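PDB 3FD3: chromosome replication initiation inhibitor protein from Agrobacterium tumefaciens, which probably acts as a DNA-binding transcription factor of the LysR family, the chain here being its C-terminal substrate-binding domain without the DNA-binding part. Local coordinates for residues I6-D11 against V32-D37; L73-T78 against L149-L154; F105-R110 against T128-S133. All coordinates share one frame; numbering follows the deposited sequence. Where two conformers were deposited one is given.

Contact 1: residues I6-D11 against V32-D37; sequences IATNAD and VNIAVD
Ile6 to Thr8 and Val32 to Val36 run side by side as parallel strands, whose short axes come within 4.7 Å and diverge by 33°. They belong to the parallel part of the central sheet of the LysR substrate-binding domain, which has the periplasmic-binding-protein-like fold. Four backbone hydrogen bonds stitch them together. Ile6 uses both its polar atoms: its N gives to Asn33 O, and its O takes from Ala35 N at 2.8 Å. Thr8 repeats the pattern two residues on, N giving to Ala35 O and O taking from Asp37 N at 2.8 Å. Between these bonds lie softer CA-H...O contacts, Ala7 CA to Ala35 O at 3.2 Å and Val36 CA to Thr8 O at 3.3 Å.

The apolar contacts lie mainly on the face that carries Ile6, Thr8, Ile34 and Val36. CD1 of Ile6 meets CG1 of Val32 at 3.9 Å. Thr8 turns its OG1 anti to the backbone N (chi1 179°), which sends its methyl CG2 to CG2 of Ile34 at 3.9 Å and lets OG1 hydrogen-bond to Asn9 O. Beyond strand 3-8, Ala10 at the start of the helix receives Val36 CG1, 4.0 Å from Ala10 CB. Phe17 and Leu18 of helix 17-26 pack on this face, while Ala7 and Ala35 meet Trp45 of helix 42-47 on the other.

Asn9, at the N-cap position, bonds through OD1 to Ser12, and Asp37 reaches Thr42 with one oxygen and His41 and Gln39 with the other. The far edge of strand 31-36 takes backbone bonds from the second subunit, whose Leu131 and Pro132 meet Ile34 and Val36. The chemistry therefore implies a pairing carried by the main chain, with a helix packed on each face and an edge strand given over to dimer contacts.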
loop_
_atom_site.group_PDB
_atom_site.type_symbol
_atom_site.label_atom_id
_atom_site.label_comp_id
_atom_site.label_asym_id
_atom_site.label_seq_id
_atom_site.Cartn_x
_atom_site.Cartn_y
_atom_site.Cartn_z
ATOM N N ILE A 6 15.159 7.280 -3.372
ATOM C CA ILE A 6 15.284 5.864 -3.688
ATOM C C ILE A 6 13.934 5.374 -4.220
ATOM O O ILE A 6 12.887 5.801 -3.750
ATOM C CB ILE A 6 15.657 5.051 -2.436
ATOM C CG1 ILE A 6 16.938 5.559 -1.794
ATOM C CG2 ILE A 6 15.826 3.529 -2.746
ATOM C CD1 ILE A 6 17.019 5.075 -0.299
ATOM N N ALA A 7 13.959 4.539 -5.240
ATOM C CA ALA A 7 12.749 4.004 -5.846
ATOM C C ALA A 7 12.630 2.519 -5.507
ATOM O O ALA A 7 13.624 1.822 -5.286
ATOM C CB ALA A 7 12.755 4.190 -7.373
ATOM N N THR A 8 11.378 2.050 -5.455
ATOM C CA THR A 8 11.091 0.621 -5.259
ATOM C C THR A 8 9.777 0.320 -5.955
ATOM O O THR A 8 8.935 1.230 -6.128
ATOM C CB THR A 8 10.978 0.226 -3.766
ATOM O OG1 THR A 8 10.675 -1.177 -3.678
ATOM C CG2 THR A 8 9.887 1.017 -3.032
ATOM N N ASN A 9 9.617 -0.940 -6.356
ATOM C CA ASN A 9 8.326 -1.440 -6.766
ATOM C C ASN A 9 7.439 -1.614 -5.536
ATOM O O ASN A 9 7.934 -1.803 -4.423
ATOM C CB ASN A 9 8.450 -2.763 -7.569
ATOM C CG ASN A 9 9.164 -3.919 -6.779
ATOM O OD1 ASN A 9 10.053 -3.697 -5.980
ATOM N ND2 ASN A 9 8.829 -5.152 -7.117
ATOM N N ALA A 10 6.123 -1.585 -5.734
ATOM C CA ALA A 10 5.192 -1.730 -4.609
ATOM C C ALA A 10 5.364 -3.046 -3.875
ATOM O O ALA A 10 5.229 -3.119 -2.651
ATOM C CB ALA A 10 3.715 -1.599 -5.087
ATOM N N ASP A 11 5.587 -4.120 -4.627
ATOM C CA ASP A 11 5.650 -5.446 -3.998
ATOM C C ASP A 11 6.880 -5.571 -3.070
ATOM O O ASP A 11 6.788 -6.213 -2.032
ATOM C CB ASP A 11 5.623 -6.552 -5.048
ATOM C CG ASP A 11 4.273 -6.665 -5.750
ATOM O OD1 ASP A 11 3.235 -6.341 -5.124
ATOM O OD2 ASP A 11 4.240 -7.078 -6.937
ATOM N N VAL A 32 15.211 9.413 3.933
ATOM C CA VAL A 32 14.892 8.817 2.657
ATOM C C VAL A 32 13.586 9.368 2.095
ATOM O O VAL A 32 12.653 9.693 2.837
ATOM C CB VAL A 32 14.879 7.272 2.717
ATOM C CG1 VAL A 32 16.297 6.773 3.104
ATOM C CG2 VAL A 32 13.760 6.720 3.693
ATOM N N ASN A 33 13.575 9.528 0.782
ATOM C CA ASN A 33 12.370 9.859 0.042
ATOM C C ASN A 33 12.106 8.680 -0.866
ATOM O O ASN A 33 12.846 8.443 -1.842
ATOM C CB ASN A 33 12.577 11.155 -0.729
ATOM C CG ASN A 33 11.387 11.527 -1.590
ATOM O OD1 ASN A 33 10.397 10.843 -1.637
ATOM N ND2 ASN A 33 11.498 12.636 -2.269
ATOM N N ILE A 34 11.097 7.900 -0.501
ATOM C CA ILE A 34 10.800 6.631 -1.168
ATOM C C ILE A 34 9.766 6.830 -2.236
ATOM O O ILE A 34 8.628 7.238 -1.959
ATOM C CB ILE A 34 10.364 5.557 -0.159
ATOM C CG1 ILE A 34 11.496 5.307 0.821
ATOM C CG2 ILE A 34 10.004 4.246 -0.906
ATOM C CD1 ILE A 34 11.064 4.527 2.024
ATOM N N ALA A 35 10.173 6.628 -3.493
ATOM C CA ALA A 35 9.260 6.748 -4.623
ATOM C C ALA A 35 8.834 5.347 -5.026
ATOM O O ALA A 35 9.674 4.435 -5.198
ATOM C CB ALA A 35 9.951 7.474 -5.818
ATOM N N VAL A 36 7.534 5.139 -5.173
ATOM C CA VAL A 36 7.038 3.810 -5.472
ATOM C C VAL A 36 6.683 3.802 -6.959
ATOM O O VAL A 36 5.866 4.607 -7.418
ATOM C CB VAL A 36 5.806 3.460 -4.592
ATOM C CG1 VAL A 36 5.301 2.017 -4.879
ATOM C CG2 VAL A 36 6.102 3.702 -3.111
ATOM N N ASP A 37 7.303 2.918 -7.721
ATOM C CA ASP A 37 7.159 2.928 -9.151
ATOM C C ASP A 37 6.425 1.672 -9.529
ATOM O O ASP A 37 6.953 0.577 -9.344
ATOM C CB ASP A 37 8.518 2.884 -9.826
ATOM C CG ASP A 37 8.409 2.752 -11.330
ATOM O OD1 ASP A 37 7.425 3.282 -11.910
ATOM O OD2 ASP A 37 9.291 2.095 -11.903
#

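Contact 2: residues L73-T78 against L149-L154; sequences LRYHAT and LNPVQL. With CA (calcium ion), chain B.
This is an antiparallel strand pairing at the edge of the mixed sheet, where the short strand 148-151 lies along the long strand 66-79 and then turns into helix 152-161. His76 and Asn150 form a hydrogen-bonded pair: His76 N gives to Asn150 O at 2.9 Å, and Asn150 N gives back to His76 O. A third backbone bond, Val152 N to Arg74 O at 2.8 Å, ties the chain to the strand where it turns toward helix 152-161.

Asn150 adds a side-chain bond, its ND2 giving to Thr78 OG1 at 2.8 Å, with the hydroxyl lying in the plane of the amide. Ser141 OG is a second partner of ND2, so the buried amide nitrogen is gripped from two residues. The ring of Tyr75 runs alongside Pro151, CE2 reaching the proline CG at 3.8 Å. Leu149 leans across to Ala77, CD2 touching its CB at 3.7 Å. Val152 meets the edge of the His76 imidazole, whose ND1 is bonded to Glu166. Gln153 bends at chi2 (79°) to bring its amide to CD1 of Leu73; its buried OE1 has no polar partner, whereas NE2 shares water 1 with Arg74 N and also bonds Val203 O.

Leu149 O, a backbone carbonyl, binds a calcium ion at 2.4 Å, together with waters 2 and 3 and one further ligand from outside the two segments. Helix 111-120 packs Leu111 and Trp115 against Leu149, helix 134-142 lays Phe137 and Val138 on Asn150, and strand 165-181 flanks strand 66-79 on its other side.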
loop_
_atom_site.group_PDB
_atom_site.type_symbol
_atom_site.label_atom_id
_atom_site.label_comp_id
_atom_site.label_asym_id
_atom_site.label_seq_id
_atom_site.Cartn_x
_atom_site.Cartn_y
_atom_site.Cartn_z
ATOM N N LEU A 73 11.921 -12.665 -6.299
ATOM C CA LEU A 73 10.646 -12.471 -5.596
ATOM C C LEU A 73 9.659 -13.478 -6.202
ATOM O O LEU A 73 9.359 -13.436 -7.410
ATOM C CB LEU A 73 10.152 -11.042 -5.751
ATOM C CG LEU A 73 8.891 -10.692 -4.938
ATOM C CD1 LEU A 73 9.102 -11.007 -3.466
ATOM C CD2 LEU A 73 8.498 -9.256 -5.151
ATOM N N ARG A 74 9.248 -14.443 -5.389
ATOM C CA ARG A 74 8.360 -15.516 -5.859
ATOM C C ARG A 74 6.942 -15.168 -5.517
ATOM O O ARG A 74 6.652 -14.730 -4.393
ATOM C CB ARG A 74 8.725 -16.857 -5.228
ATOM C CG ARG A 74 7.695 -17.937 -5.464
ATOM C CD ARG A 74 8.263 -19.320 -5.248
ATOM N NE ARG A 74 9.197 -19.690 -6.299
ATOM C CZ ARG A 74 9.796 -20.872 -6.404
ATOM N NH1 ARG A 74 9.574 -21.829 -5.511
ATOM N NH2 ARG A 74 10.621 -21.105 -7.411
ATOM N N TYR A 75 6.060 -15.359 -6.504
ATOM C CA TYR A 75 4.644 -15.102 -6.356
ATOM C C TYR A 75 3.853 -16.384 -6.524
ATOM O O TYR A 75 4.268 -17.283 -7.260
ATOM C CB TYR A 75 4.177 -14.151 -7.442
ATOM C CG TYR A 75 4.688 -12.721 -7.405
ATOM C CD1 TYR A 75 5.975 -12.417 -7.826
ATOM C CD2 TYR A 75 3.866 -11.678 -7.054
ATOM C CE1 TYR A 75 6.437 -11.125 -7.847
ATOM C CE2 TYR A 75 4.323 -10.384 -7.060
ATOM C CZ TYR A 75 5.620 -10.105 -7.470
ATOM O OH TYR A 75 6.071 -8.799 -7.517
ATOM N N HIS A 76 2.710 -16.459 -5.846
ATOM C CA HIS A 76 1.785 -17.580 -6.024
ATOM C C HIS A 76 0.409 -17.036 -6.423
ATOM O O HIS A 76 -0.044 -16.016 -5.885
ATOM C CB HIS A 76 1.661 -18.406 -4.742
ATOM C CG HIS A 76 2.927 -19.106 -4.345
ATOM N ND1 HIS A 76 3.309 -20.322 -4.864
ATOM C CD2 HIS A 76 3.910 -18.735 -3.493
ATOM C CE1 HIS A 76 4.470 -20.674 -4.344
ATOM N NE2 HIS A 76 4.854 -19.737 -3.499
ATOM N N ALA A 77 -0.230 -17.720 -7.367
ATOM C CA ALA A 77 -1.584 -17.383 -7.801
ATOM C C ALA A 77 -2.540 -17.982 -6.769
ATOM O O ALA A 77 -2.610 -19.197 -6.618
ATOM C CB ALA A 77 -1.857 -17.950 -9.199
ATOM N N THR A 78 -3.251 -17.121 -6.047
ATOM C CA THR A 78 -3.990 -17.521 -4.860
ATOM C C THR A 78 -5.418 -16.956 -4.840
ATOM O O THR A 78 -5.720 -15.893 -5.394
ATOM C CB THR A 78 -3.301 -17.066 -3.554
ATOM O OG1 THR A 78 -3.095 -15.648 -3.608
ATOM C CG2 THR A 78 -1.988 -17.818 -3.302
ATOM N N LEU A 149 -1.846 -12.861 -8.333
ATOM C CA LEU A 149 -0.483 -13.229 -7.955
ATOM C C LEU A 149 -0.036 -12.378 -6.774
ATOM O O LEU A 149 -0.069 -11.139 -6.829
ATOM C CB LEU A 149 0.461 -13.065 -9.136
ATOM C CG LEU A 149 0.511 -14.213 -10.162
ATOM C CD1 LEU A 149 1.215 -15.431 -9.594
ATOM C CD2 LEU A 149 -0.910 -14.620 -10.625
ATOM N N ASN A 150 0.346 -13.039 -5.690
ATOM C CA ASN A 150 0.797 -12.371 -4.493
ATOM C C ASN A 150 2.190 -12.858 -4.108
ATOM O O ASN A 150 2.481 -14.068 -4.203
ATOM C CB ASN A 150 -0.151 -12.682 -3.336
ATOM C CG ASN A 150 -1.502 -12.079 -3.523
ATOM O OD1 ASN A 150 -1.634 -10.865 -3.507
ATOM N ND2 ASN A 150 -2.532 -12.924 -3.698
ATOM N N PRO A 151 3.047 -11.956 -3.650
ATOM C CA PRO A 151 4.352 -12.411 -3.159
ATOM C C PRO A 151 4.243 -13.448 -2.026
ATOM O O PRO A 151 3.386 -13.305 -1.128
ATOM C CB PRO A 151 4.994 -11.124 -2.638
ATOM C CG PRO A 151 4.277 -10.021 -3.291
ATOM C CD PRO A 151 2.893 -10.490 -3.535
ATOM N N VAL A 152 5.108 -14.461 -2.069
ATOM C CA VAL A 152 5.084 -15.563 -1.119
ATOM C C VAL A 152 5.177 -15.081 0.330
ATOM O O VAL A 152 4.529 -15.662 1.216
ATOM C CB VAL A 152 6.222 -16.608 -1.399
ATOM C CG1 VAL A 152 7.629 -15.988 -1.290
ATOM C CG2 VAL A 152 6.060 -17.824 -0.478
ATOM N N GLN A 153 5.922 -14.004 0.554
ATOM C CA GLN A 153 6.135 -13.491 1.915
ATOM C C GLN A 153 4.805 -13.067 2.547
ATOM O O GLN A 153 4.645 -13.127 3.765
ATOM C CB GLN A 153 7.100 -12.295 1.925
ATOM C CG GLN A 153 8.518 -12.584 1.492
ATOM C CD GLN A 153 8.730 -12.691 -0.010
ATOM O OE1 GLN A 153 7.849 -12.381 -0.782
ATOM N NE2 GLN A 153 9.948 -13.136 -0.424
ATOM N N LEU A 154 3.856 -12.642 1.725
ATOM C CA LEU A 154 2.593 -12.130 2.220
ATOM C C LEU A 154 1.498 -13.185 2.293
ATOM O O LEU A 154 0.460 -12.953 2.933
ATOM C CB LEU A 154 2.114 -11.003 1.321
ATOM C CG LEU A 154 3.033 -9.783 1.265
ATOM C CD1 LEU A 154 2.396 -8.684 0.440
ATOM C CD2 LEU A 154 3.437 -9.260 2.687
HETATM CA CA CA B . 0.353 -8.877 -7.558
HETATM O O HOH W 1 10.865 -14.649 -2.995
HETATM O O HOH W 2 1.034 -7.986 -5.428
HETATM O O HOH W 3 -0.163 -9.103 -9.776
#

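Contact 3: residues F105-R110 against T128-S133; sequences FNQKDR and THWLPS
Phe105 and Pro132 bring their CA atoms within 4.2 Å, yet no hydrogen bond joins the two segments, whose touching parts run 130° apart. Phe105 CA-H instead points at Leu131 O, 3.5 Å from CA and almost straight at the hydrogen (169°). Pro132 sits at the centre of an inverse gamma turn, and Asn106 to Asp109 form a type I turn.

Just before these loops, strands 102-104 and 128-130 pair in parallel with helix 111-120 between them in the chain, a beta-alpha-beta crossover. The contact thus joins the loops that follow the two strands. Both run on into helices: Ser133 is the N-cap of helix 134-142, its OG bonded to Gly136 N, and Asp109 OD1 accepts from Leu111 N at the start of helix 111-120.

Phe105 sets CG anti to the backbone N (chi1 -168°), which lays its ring against the proline turn. Pro132 CA stands over the ring centre at 3.6 Å, a CH-pi contact, and Ser133 N lies above the same face nearer the rim. Asp109 OD2 takes Phe105 N at 2.8 Å on its anti lone pair. Trp130 presents its edge to Asn106, CZ3 3.5 Å from the carbonyl O, while Thr128 CG2 sits over one face of the indole, toward the rim. Asn106 OD1 closes an Asx turn, accepting Lys108 N at 2.9 Å from above its carbonyl plane, and its ND2 reaches Asp38 O.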
loop_
_atom_site.group_PDB
_atom_site.type_symbol
_atom_site.label_atom_id
_atom_site.label_comp_id
_atom_site.label_asym_id
_atom_site.label_seq_id
_atom_site.Cartn_x
_atom_site.Cartn_y
_atom_site.Cartn_z
ATOM N N PHE A 105 -3.135 -5.277 -11.000
ATOM C CA PHE A 105 -2.630 -4.137 -10.234
ATOM C C PHE A 105 -2.891 -2.849 -11.036
ATOM O O PHE A 105 -3.453 -1.891 -10.520
ATOM C CB PHE A 105 -1.138 -4.365 -9.932
ATOM C CG PHE A 105 -0.549 -3.432 -8.927
ATOM C CD1 PHE A 105 -0.258 -2.123 -9.264
ATOM C CD2 PHE A 105 -0.235 -3.872 -7.651
ATOM C CE1 PHE A 105 0.310 -1.250 -8.339
ATOM C CE2 PHE A 105 0.339 -3.000 -6.725
ATOM C CZ PHE A 105 0.606 -1.725 -7.055
ATOM N N ASN A 106 -2.502 -2.848 -12.302
ATOM C CA ASN A 106 -2.739 -1.742 -13.200
ATOM C C ASN A 106 -2.537 -2.242 -14.631
ATOM O O ASN A 106 -2.380 -3.435 -14.839
ATOM C CB ASN A 106 -1.862 -0.520 -12.870
ATOM C CG ASN A 106 -0.383 -0.806 -12.998
ATOM O OD1 ASN A 106 0.036 -1.694 -13.760
ATOM N ND2 ASN A 106 0.434 -0.012 -12.293
ATOM N N GLN A 107 -2.538 -1.358 -15.610
ATOM C CA GLN A 107 -2.508 -1.809 -17.002
ATOM C C GLN A 107 -1.163 -2.395 -17.425
ATOM O O GLN A 107 -1.074 -3.035 -18.456
ATOM C CB GLN A 107 -2.939 -0.674 -17.930
ATOM C CG GLN A 107 -4.402 -0.302 -17.696
ATOM C CD GLN A 107 -4.881 0.858 -18.523
ATOM O OE1 GLN A 107 -5.561 0.671 -19.535
ATOM N NE2 GLN A 107 -4.542 2.078 -18.094
ATOM N N LYS A 108 -0.132 -2.191 -16.629
ATOM C CA LYS A 108 1.191 -2.764 -16.892
ATOM C C LYS A 108 1.465 -4.080 -16.181
ATOM O O LYS A 108 2.550 -4.662 -16.346
ATOM C CB LYS A 108 2.252 -1.729 -16.526
ATOM C CG LYS A 108 2.185 -0.561 -17.488
ATOM C CD LYS A 108 3.302 0.414 -17.340
ATOM C CE LYS A 108 3.160 1.515 -18.366
ATOM N NZ LYS A 108 4.378 2.339 -18.431
ATOM N N ASP A 109 0.495 -4.548 -15.396
ATOM C CA ASP A 109 0.659 -5.760 -14.607
ATOM C C ASP A 109 0.384 -6.967 -15.492
ATOM O O ASP A 109 -0.789 -7.256 -15.814
ATOM C CB ASP A 109 -0.295 -5.734 -13.411
ATOM C CG ASP A 109 -0.304 -7.021 -12.607
ATOM O OD1 ASP A 109 0.557 -7.905 -12.817
ATOM O OD2 ASP A 109 -1.218 -7.170 -11.740
ATOM N N ARG A 110 1.459 -7.693 -15.817
ATOM C CA ARG A 110 1.379 -8.866 -16.688
ATOM C C ARG A 110 1.435 -10.179 -15.923
ATOM O O ARG A 110 1.448 -11.254 -16.529
ATOM C CB ARG A 110 2.515 -8.840 -17.726
ATOM C CG ARG A 110 2.352 -7.761 -18.770
ATOM C CD ARG A 110 3.519 -7.744 -19.758
ATOM N NE ARG A 110 3.525 -8.905 -20.652
ATOM C CZ ARG A 110 4.573 -9.703 -20.844
ATOM N NH1 ARG A 110 5.712 -9.473 -20.209
ATOM N NH2 ARG A 110 4.479 -10.728 -21.678
ATOM N N THR A 128 -11.513 -8.759 -14.720
ATOM C CA THR A 128 -10.713 -8.398 -13.568
ATOM C C THR A 128 -11.230 -7.210 -12.819
ATOM O O THR A 128 -11.806 -6.281 -13.390
ATOM C CB THR A 128 -9.230 -8.126 -13.998
ATOM O OG1 THR A 128 -8.366 -8.176 -12.857
ATOM C CG2 THR A 128 -9.093 -6.764 -14.699
ATOM N N HIS A 129 -10.967 -7.229 -11.524
ATOM C CA HIS A 129 -10.968 -6.010 -10.745
ATOM C C HIS A 129 -9.595 -5.351 -10.905
ATOM O O HIS A 129 -8.607 -6.033 -11.151
ATOM C CB HIS A 129 -11.168 -6.298 -9.252
ATOM C CG HIS A 129 -12.369 -7.115 -8.920
ATOM N ND1 HIS A 129 -13.653 -6.604 -8.960
ATOM C CD2 HIS A 129 -12.484 -8.383 -8.458
ATOM C CE1 HIS A 129 -14.505 -7.535 -8.563
ATOM N NE2 HIS A 129 -13.826 -8.632 -8.275
ATOM N N TRP A 130 -9.531 -4.036 -10.735
ATOM C CA TRP A 130 -8.260 -3.310 -10.795
ATOM C C TRP A 130 -7.957 -2.746 -9.418
ATOM O O TRP A 130 -8.775 -2.015 -8.842
ATOM C CB TRP A 130 -8.330 -2.199 -11.828
ATOM C CG TRP A 130 -8.704 -2.691 -13.199
ATOM C CD1 TRP A 130 -9.963 -2.852 -13.712
ATOM C CD2 TRP A 130 -7.793 -3.054 -14.252
ATOM N NE1 TRP A 130 -9.887 -3.303 -15.013
ATOM C CE2 TRP A 130 -8.570 -3.445 -15.361
ATOM C CE3 TRP A 130 -6.400 -3.099 -14.351
ATOM C CZ2 TRP A 130 -7.998 -3.871 -16.562
ATOM C CZ3 TRP A 130 -5.832 -3.522 -15.542
ATOM C CH2 TRP A 130 -6.627 -3.903 -16.630
ATOM N N LEU A 131 -6.778 -3.092 -8.891
ATOM C CA LEU A 131 -6.475 -2.848 -7.492
ATOM C C LEU A 131 -4.972 -2.573 -7.349
ATOM O O LEU A 131 -4.172 -3.497 -7.193
ATOM C CB LEU A 131 -6.933 -4.042 -6.682
ATOM C CG LEU A 131 -6.669 -3.958 -5.193
ATOM C CD1 LEU A 131 -7.123 -2.646 -4.611
ATOM C CD2 LEU A 131 -7.330 -5.160 -4.533
ATOM N N PRO A 132 -4.582 -1.312 -7.473
ATOM C CA PRO A 132 -3.154 -0.963 -7.479
ATOM C C PRO A 132 -2.570 -0.877 -6.058
ATOM O O PRO A 132 -2.153 0.205 -5.576
ATOM C CB PRO A 132 -3.154 0.388 -8.165
ATOM C CG PRO A 132 -4.442 0.988 -7.819
ATOM C CD PRO A 132 -5.424 -0.145 -7.790
ATOM N N SER A 133 -2.560 -2.005 -5.370
ATOM C CA SER A 133 -2.128 -2.064 -3.962
ATOM C C SER A 133 -1.648 -3.453 -3.631
ATOM O O SER A 133 -2.381 -4.419 -3.812
ATOM C CB SER A 133 -3.305 -1.749 -3.016
ATOM O OG SER A 133 -2.900 -1.908 -1.654
#

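How the contacts relate
Contacts 1 and 2 belong to one sheet and meet at Asp11, whose OD2 lies 2.6 Å from Tyr75 OH, probably hydrogen-bonded, with Asp11 CB also packing on Leu73 and Pro151. Contact 1 touches contact 3 through Ala10 CB and Phe105 CZ, 3.7 Å apart, whereas the nearest atoms of contacts 2 and 3 stay about 6 Å from each other. The calcium on Leu149 O is about 8 Å from the side chain of Ala10 and 5.0 Å from Phe105 CD2; the three contacts converge around it. In the dimer, 32-37 of contact 1 and 128-133 of contact 3 meet across subunits, with Val32 N bonded to His129 ND1 of the neighbouring subunit.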